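Side-chain contact in DUF3861 domain-containing protein (Pectobacterium atrosepticum SCRI1043, PDB 3CJL), which is of unknown function but forms a small two-subunit assembly, each subunit joining a two-stranded antiparallel sheet to several helices: residues 80-83 and 84-88. Sequence-based numbering, arbitrary orientation.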
# COMPACT_ATOMS: atom_id res chain seq x y z
N ALA A 80 -16.20 -1.17 3.48
CA ALA A 80 -17.11 -1.54 2.39
C ALA A 80 -16.33 -1.97 1.15
O ALA A 80 -16.72 -2.91 0.45
CB ALA A 80 -18.05 -0.38 2.06
N PHE A 81 -15.23 -1.28 0.88
CA PHE A 81 -14.34 -1.63 -0.22
C PHE A 81 -13.71 -3.01 0.02
O PHE A 81 -13.68 -3.86 -0.88
CB PHE A 81 -13.27 -0.54 -0.37
CG PHE A 81 -12.21 -0.85 -1.37
CD1 PHE A 81 -12.48 -0.77 -2.73
CD2 PHE A 81 -10.95 -1.23 -0.96
CE1 PHE A 81 -11.49 -1.04 -3.67
CE2 PHE A 81 -9.96 -1.51 -1.89
CZ PHE A 81 -10.24 -1.41 -3.25
N MSE A 82 -13.25 -3.24 1.24
CA MSE A 82 -12.66 -4.53 1.61
C MSE A 82 -13.66 -5.67 1.49
O MSE A 82 -13.30 -6.74 1.03
CB MSE A 82 -12.12 -4.51 3.04
CG MSE A 82 -10.86 -3.68 3.26
SE MSE A 82 -9.41 -4.12 2.09
CE MSE A 82 -9.30 -6.04 2.46
N MSE A 83 -14.90 -5.43 1.91
CA MSE A 83 -15.94 -6.45 1.82
C MSE A 83 -16.27 -6.80 0.37
O MSE A 83 -16.49 -7.96 0.07
CB MSE A 83 -17.21 -6.03 2.55
CG MSE A 83 -17.19 -6.33 4.04
SE MSE A 83 -18.78 -5.56 4.85
CE MSE A 83 -20.08 -5.91 3.50
N ASN A 84 -16.30 -5.81 -0.51
CA ASN A 84 -16.52 -6.06 -1.93
C ASN A 84 -15.36 -6.84 -2.57
O ASN A 84 -15.60 -7.72 -3.40
CB ASN A 84 -16.77 -4.77 -2.69
CG ASN A 84 -17.12 -5.03 -4.14
OD1 ASN A 84 -18.20 -5.54 -4.44
ND2 ASN A 84 -16.21 -4.70 -5.05
N LEU A 85 -14.12 -6.53 -2.18
CA LEU A 85 -12.96 -7.29 -2.67
C LEU A 85 -12.97 -8.75 -2.22
O LEU A 85 -12.53 -9.62 -2.97
CB LEU A 85 -11.62 -6.66 -2.25
CG LEU A 85 -11.21 -5.36 -2.95
CD1 LEU A 85 -9.96 -4.79 -2.27
CD2 LEU A 85 -10.99 -5.53 -4.48
N LYS A 86 -13.43 -9.00 -1.00
CA LYS A 86 -13.49 -10.37 -0.46
C LYS A 86 -14.60 -11.23 -1.08
O LYS A 86 -14.51 -12.45 -1.05
CB LYS A 86 -13.61 -10.36 1.06
CG LYS A 86 -12.34 -9.90 1.74
CD LYS A 86 -12.57 -9.68 3.22
CE LYS A 86 -11.38 -9.06 3.88
NZ LYS A 86 -11.70 -8.80 5.31
N LYS A 87 -15.63 -10.59 -1.65
CA LYS A 87 -16.66 -11.31 -2.39
C LYS A 87 -16.11 -11.94 -3.69
O LYS A 87 -16.71 -12.88 -4.21
CB LYS A 87 -17.88 -10.40 -2.68
CG LYS A 87 -18.69 -10.08 -1.43
CD LYS A 87 -19.98 -9.31 -1.72
CE LYS A 87 -21.05 -10.21 -2.36
NZ LYS A 87 -22.43 -9.63 -2.38
N GLN A 88 -14.97 -11.43 -4.18
CA GLN A 88 -14.32 -11.96 -5.39
C GLN A 88 -13.74 -13.36 -5.15
O GLN A 88 -13.67 -14.18 -6.08
CB GLN A 88 -13.20 -11.02 -5.90
CG GLN A 88 -13.60 -9.54 -6.06
CD GLN A 88 -14.98 -9.36 -6.67
OE1 GLN A 88 -15.30 -9.96 -7.69
NE2 GLN A 88 -15.81 -8.53 -6.04
OXT GLN A 88 -13.35 -13.72 -4.03
O HOH W 1 -14.02 -3.55 -4.08
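The ring of Phe81 carries Leu85, one helical turn further on, over one of its faces. Leu85 CG stands 4.3 Å from the centroid of the Phe81 ring and 18° off its normal, a CH-pi contact displaced toward the rim. From there the CD1 branch reaches the far part of the ring, with Leu85 CD1 only 3.3 Å from Phe81 CE2, a tight approach. Both first torsions contribute: Phe81 places CG opposite its own backbone nitrogen (chi1 174°), which swings the ring toward the C-terminal end of the helix, and Leu85 leans back with CG beside its nitrogen. The second subunit stacks its Phe74 with the Phe81 ring and packs its Leu70 against both residues, while Leu55 of helix 45-64 touches both within the chain. An i to i+4 pair of this kind shows how one flank of an amphipathic helix, here the last turns of 75-86, can serve the core and a dimer interface together. In the backbone of the same two residues, Leu85 N donates to Phe81 O at 3.0 Å. That oxygen also accepts from a water, which in turn takes a bond of 2.7 Å from Asn84 ND2, so the carboxamide reaches the backbone one turn earlier through a bridge. On another side, the selenomethionine Met82, bent at its second and third torsions, brings its terminal methyl against the far end of the extended Lys86 chain, Met82 CE to Lys86 CE 3.9 Å. Lys86 CG lies 3.4 Å from Met82 O, alongside the backbone bond that the same oxygen accepts from Lys86 N. At the chain terminus Gln88 curls back and its NE2 donates to Asn84 O at 2.8 Å, giving that carbonyl a side-chain donor.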